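Local structure of dimethyladenosine transferase, putative (Plasmodium falciparum, 2H1R) at residues Met235-His238 with Asn239-Trp243; Pro255-Lys258 with Tyr259-Val263. The protein probably dimethylates adenines of ribosomal RNA at N6 with S-adenosyl-L-methionine as methyl donor, this chain being most of the longer protein. One frame throughout, in Å; residues are numbered along the deposited sequence.

Contact 1. Residues Met235-His238 with Asn239-Trp243; sequences MLEH and NYKNW
E237 and K241 lie one turn apart on helix 230-246, the K241 side chain slanting across that of E237. The close touch is made by carbon: K241 CE sits 3.5 Å from E237 OE2, while K241 NZ stands 4.1 Å from that oxygen, beyond a salt bridge. The attraction is therefore probably a modest one between opposite charges. E237 sends CG anti to its backbone nitrogen (chi1 -166°) and stays extended, whereas K241 bends at its last torsion, chi4 -73°.

The tight part is the backbone, an unbroken ladder of i to i+4 alpha-helical bonds. Y240 N reaches L236 O at 2.8 Å, and N242 N reaches H238 O at 3.0 Å. M235 O is gripped twice: by N239 N at 3.2 Å, and by a water that also donates to N239 OD1 at 2.9 Å. An asparagine suits this spot because its amide serves both sides, the oxygen taking the water while ND2 bonds F297 O near the C terminus.

A looser, exposed flank carries H238 and N242, where N242 lays its amide beside the imidazole. OD1 lies over one face, offset toward the rim, and ND2 is 3.6 Å from H238 NE2; the two planes are 62° apart, which makes this a glancing touch of polar groups.

L236 and Y240 occupy the buried side, as suits a branched aliphatic and a large ring. The Y240 hydroxyl takes a hydrogen bond from V252 N, and its ring meets that of Y259. L236 packs on F256 and C260 of helix 256-266 and on I294 and F296 of the C-terminal tail, so this face of the helix packs against both helix 256-266 and that tail.

Contact 2. Residues Pro255-Lys258 with Tyr259-Val263; sequences PFKK and YCLDV
F256, at the start of helix 256-266, meets both Y259 and C260 across the first turn of an amphipathic alpha-helix whose N-cap position is held by P255. F256 CD1 comes to the edge of the Y259 ring, close to that ring's plane, at 4.0 Å from Y259 CD2. One position further on, C260 CB touches the other half of the phenyl, and its sulfur forms an oblique sulfur-aromatic contact, SG lying 5.1 Å from the centroid of the F256 ring and 46° off the normal. Small and apolar enough for a buried place, the cysteine fits obliquely against the larger ring. A chi1 of -174° swings the F256 ring back toward these two partners, although its CB leaves the chain away from them.

K257 and K258 are exposed, and lysine suits such places because its long stem can pack while its amine stays outside the core. K257, fully extended, crosses L261 at a slant, its CE 3.9 Å from L261 CD2.

Backbone bonds position these side chains. Y259 N bonds P255 O at 3.0 Å, and C260 N reaches F256 O at 2.8 Å. Proline suits the helix start, since its missing N-H costs nothing before the first turn while its carbonyl still accepts.

Further out, helix 230-246 touches F256 and C260 through L236, and F289 of helix 279-291 packs on C260. These neighbours belong to the small helical domain that follows the methyltransferase core in this family. K292, in the loop after helix 279-291, holds Y259 in two ways: it makes a cation-pi contact with the tyrosine ring, and its NZ donates a hydrogen bond to the backbone oxygen, Y259 O.

Beyond the Rossmann-like core that ends with strand 189-196, the chain enters a set of helices. Contact 1 comes first, along helix 230-246; the chain then turns through a loop including P251 and V252 before contact 2 opens helix 256-266. The two are in series, neither enclosing nor crossing the other, and each spans adjacent turns, so neither closes a long loop. Their centres lie 13 Å apart, yet they touch: F256 CE2 comes within 3.5 Å of E237 N, and the F256 ring also touches L236 and Y240 CB. This joins the two successive helices, and the C-terminal residues, I294 among them, pack back against both.

Contact 1. Residues Met235-His238 with Asn239-Trp243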
loop_
_atom_site.group_PDB
_atom_site.type_symbol
_atom_site.label_atom_id
_atom_site.label_comp_id
_atom_site.label_asym_id
_atom_site.label_seq_id
_atom_site.Cartn_x
_atom_site.Cartn_y
_atom_site.Cartn_z
ATOM N N MET A 235 21.378 18.077 -2.822
ATOM C CA MET A 235 20.952 16.812 -3.420
ATOM C C MET A 235 20.166 17.042 -4.701
ATOM O O MET A 235 20.418 16.375 -5.694
ATOM C CB MET A 235 20.139 15.940 -2.468
ATOM C CG MET A 235 19.314 14.835 -3.224
ATOM S SD MET A 235 18.385 13.888 -2.016
ATOM C CE MET A 235 17.036 15.050 -1.683
ATOM N N LEU A 236 19.199 17.959 -4.682
ATOM C CA LEU A 236 18.352 18.175 -5.855
ATOM C C LEU A 236 19.148 18.785 -7.018
ATOM O O LEU A 236 18.974 18.382 -8.179
ATOM C CB LEU A 236 17.115 19.026 -5.508
ATOM C CG LEU A 236 16.077 18.347 -4.619
ATOM C CD1 LEU A 236 14.916 19.276 -4.446
ATOM C CD2 LEU A 236 15.639 16.988 -5.239
ATOM N N GLU A 237 20.057 19.713 -6.721
ATOM C CA GLU A 237 20.854 20.328 -7.775
ATOM C C GLU A 237 21.782 19.317 -8.466
ATOM O O GLU A 237 21.954 19.400 -9.704
ATOM C CB GLU A 237 21.664 21.544 -7.296
ATOM C CG GLU A 237 22.185 22.353 -8.485
ATOM C CD GLU A 237 22.954 23.583 -8.092
ATOM O OE1 GLU A 237 23.331 23.713 -6.903
ATOM O OE2 GLU A 237 23.180 24.432 -8.982
ATOM N N HIS A 238 22.380 18.427 -7.683
ATOM C CA HIS A 238 23.175 17.306 -8.226
ATOM C C HIS A 238 22.379 16.476 -9.236
ATOM O O HIS A 238 22.868 16.197 -10.340
ATOM C CB HIS A 238 23.673 16.382 -7.123
ATOM C CG HIS A 238 24.602 15.306 -7.617
ATOM N ND1 HIS A 238 25.842 15.581 -8.152
ATOM C CD2 HIS A 238 24.460 13.961 -7.668
ATOM C CE1 HIS A 238 26.428 14.448 -8.502
ATOM N NE2 HIS A 238 25.610 13.451 -8.216
ATOM N N ASN A 239 21.179 16.078 -8.833
ATOM C CA ASN A 239 20.260 15.327 -9.703
ATOM C C ASN A 239 19.861 16.125 -10.933
ATOM O O ASN A 239 19.825 15.566 -12.049
ATOM C CB ASN A 239 19.013 14.854 -8.935
ATOM C CG ASN A 239 19.300 13.697 -8.016
ATOM O OD1 ASN A 239 20.395 13.126 -8.021
ATOM N ND2 ASN A 239 18.318 13.329 -7.230
ATOM N N TYR A 240 19.599 17.420 -10.767
ATOM C CA TYR A 240 19.310 18.290 -11.885
ATOM C C TYR A 240 20.460 18.385 -12.891
ATOM O O TYR A 240 20.244 18.297 -14.105
ATOM C CB TYR A 240 18.933 19.697 -11.421
ATOM C CG TYR A 240 18.699 20.707 -12.555
ATOM C CD1 TYR A 240 17.612 20.583 -13.408
ATOM C CD2 TYR A 240 19.574 21.794 -12.757
ATOM C CE1 TYR A 240 17.371 21.476 -14.437
ATOM C CE2 TYR A 240 19.327 22.736 -13.800
ATOM C CZ TYR A 240 18.237 22.547 -14.647
ATOM O OH TYR A 240 17.927 23.433 -15.648
ATOM N N LYS A 241 21.678 18.570 -12.407
ATOM C CA LYS A 241 22.812 18.607 -13.355
ATOM C C LYS A 241 23.022 17.263 -14.076
ATOM O O LYS A 241 23.319 17.247 -15.275
ATOM C CB LYS A 241 24.081 19.056 -12.641
ATOM C CG LYS A 241 24.034 20.531 -12.250
ATOM C CD LYS A 241 25.102 20.807 -11.193
ATOM C CE LYS A 241 25.169 22.286 -10.819
ATOM N NZ LYS A 241 25.776 23.116 -11.889
ATOM N N ASN A 242 22.865 16.164 -13.353
ATOM C CA ASN A 242 22.933 14.812 -13.928
ATOM C C ASN A 242 21.897 14.589 -15.041
ATOM O O ASN A 242 22.241 14.051 -16.102
ATOM C CB ASN A 242 22.716 13.731 -12.877
ATOM C CG ASN A 242 23.991 13.355 -12.110
ATOM O OD1 ASN A 242 25.071 13.861 -12.370
ATOM N ND2 ASN A 242 23.836 12.463 -11.135
ATOM N N TRP A 243 20.641 14.990 -14.785
ATOM C CA TRP A 243 19.562 14.939 -15.772
ATOM C C TRP A 243 19.914 15.729 -17.009
ATOM O O TRP A 243 19.715 15.270 -18.161
ATOM C CB TRP A 243 18.261 15.513 -15.182
ATOM C CG TRP A 243 17.088 15.514 -16.158
ATOM C CD1 TRP A 243 16.602 16.577 -16.849
ATOM C CD2 TRP A 243 16.259 14.393 -16.506
ATOM N NE1 TRP A 243 15.499 16.189 -17.611
ATOM C CE2 TRP A 243 15.294 14.849 -17.424
ATOM C CE3 TRP A 243 16.264 13.036 -16.146
ATOM C CZ2 TRP A 243 14.312 14.001 -17.977
ATOM C CZ3 TRP A 243 15.283 12.178 -16.696
ATOM C CH2 TRP A 243 14.315 12.680 -17.607
HETATM O O HOH W 1 21.670 13.561 -5.424
#

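Contact 2. Residues Pro255-Lys258 with Tyr259-Val263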
loop_
_atom_site.group_PDB
_atom_site.type_symbol
_atom_site.label_atom_id
_atom_site.label_comp_id
_atom_site.label_asym_id
_atom_site.label_seq_id
_atom_site.Cartn_x
_atom_site.Cartn_y
_atom_site.Cartn_z
ATOM N N PRO A 255 19.783 30.922 -10.359
ATOM C CA PRO A 255 20.136 30.242 -9.098
ATOM C C PRO A 255 19.196 29.071 -8.806
ATOM O O PRO A 255 17.988 29.234 -8.855
ATOM C CB PRO A 255 20.000 31.336 -8.026
ATOM C CG PRO A 255 19.345 32.488 -8.668
ATOM C CD PRO A 255 19.431 32.345 -10.160
ATOM N N PHE A 256 19.767 27.917 -8.505
ATOM C CA PHE A 256 18.945 26.691 -8.353
ATOM C C PHE A 256 17.970 26.825 -7.217
ATOM O O PHE A 256 16.844 26.368 -7.319
ATOM C CB PHE A 256 19.791 25.458 -8.099
ATOM C CG PHE A 256 18.999 24.189 -8.087
ATOM C CD1 PHE A 256 18.587 23.593 -9.291
ATOM C CD2 PHE A 256 18.607 23.604 -6.886
ATOM C CE1 PHE A 256 17.860 22.386 -9.286
ATOM C CE2 PHE A 256 17.863 22.403 -6.869
ATOM C CZ PHE A 256 17.464 21.805 -8.063
ATOM N N LYS A 257 18.416 27.406 -6.106
ATOM C CA LYS A 257 17.486 27.613 -4.981
ATOM C C LYS A 257 16.187 28.310 -5.412
ATOM O O LYS A 257 15.088 27.847 -5.070
ATOM C CB LYS A 257 18.150 28.368 -3.842
ATOM C CG LYS A 257 17.216 28.611 -2.664
ATOM C CD LYS A 257 17.956 29.326 -1.549
ATOM C CE LYS A 257 16.973 29.820 -0.500
ATOM N NZ LYS A 257 17.751 30.428 0.626
ATOM N N LYS A 258 16.300 29.409 -6.179
ATOM C CA LYS A 258 15.117 30.116 -6.706
ATOM C C LYS A 258 14.314 29.299 -7.741
ATOM O O LYS A 258 13.069 29.287 -7.743
ATOM C CB LYS A 258 15.539 31.475 -7.310
ATOM C CG LYS A 258 14.400 32.458 -7.448
ATOM C CD LYS A 258 14.929 33.836 -7.954
ATOM C CE LYS A 258 13.837 34.882 -7.944
ATOM N NZ LYS A 258 13.514 35.259 -6.524
ATOM N N TYR A 259 15.042 28.656 -8.640
ATOM C CA TYR A 259 14.492 27.682 -9.611
ATOM C C TYR A 259 13.582 26.634 -8.940
ATOM O O TYR A 259 12.443 26.412 -9.357
ATOM C CB TYR A 259 15.659 26.972 -10.294
ATOM C CG TYR A 259 15.280 26.203 -11.544
ATOM C CD1 TYR A 259 14.588 26.820 -12.609
ATOM C CD2 TYR A 259 15.607 24.855 -11.657
ATOM C CE1 TYR A 259 14.243 26.065 -13.761
ATOM C CE2 TYR A 259 15.277 24.123 -12.788
ATOM C CZ TYR A 259 14.633 24.733 -13.827
ATOM O OH TYR A 259 14.328 23.949 -14.914
ATOM N N CYS A 260 14.110 26.001 -7.905
ATOM C CA CYS A 260 13.405 24.964 -7.161
ATOM C C CYS A 260 12.237 25.556 -6.313
ATOM O O CYS A 260 11.097 25.102 -6.396
ATOM C CB CYS A 260 14.447 24.194 -6.319
ATOM S SG CYS A 260 13.878 22.789 -5.370
ATOM N N LEU A 261 12.495 26.613 -5.546
ATOM C CA LEU A 261 11.441 27.225 -4.696
ATOM C C LEU A 261 10.321 27.856 -5.494
ATOM O O LEU A 261 9.182 27.939 -5.017
ATOM C CB LEU A 261 12.027 28.283 -3.736
ATOM C CG LEU A 261 12.473 27.879 -2.336
ATOM C CD1 LEU A 261 13.143 26.533 -2.296
ATOM C CD2 LEU A 261 13.345 28.960 -1.684
ATOM N N ASP A 262 10.641 28.324 -6.705
ATOM C CA ASP A 262 9.625 28.842 -7.630
ATOM C C ASP A 262 8.499 27.818 -7.956
ATOM O O ASP A 262 7.375 28.190 -8.303
ATOM C CB ASP A 262 10.286 29.310 -8.938
ATOM C CG ASP A 262 10.856 30.733 -8.861
ATOM O OD1 ASP A 262 10.641 31.462 -7.849
ATOM O OD2 ASP A 262 11.545 31.120 -9.847
ATOM N N VAL A 263 8.794 26.527 -7.853
ATOM C CA VAL A 263 7.774 25.506 -8.079
ATOM C C VAL A 263 6.686 25.641 -6.993
ATOM O O VAL A 263 5.497 25.641 -7.287
ATOM C CB VAL A 263 8.405 24.102 -8.046
ATOM C CG1 VAL A 263 7.334 22.994 -8.082
ATOM C CG2 VAL A 263 9.507 23.951 -9.178
#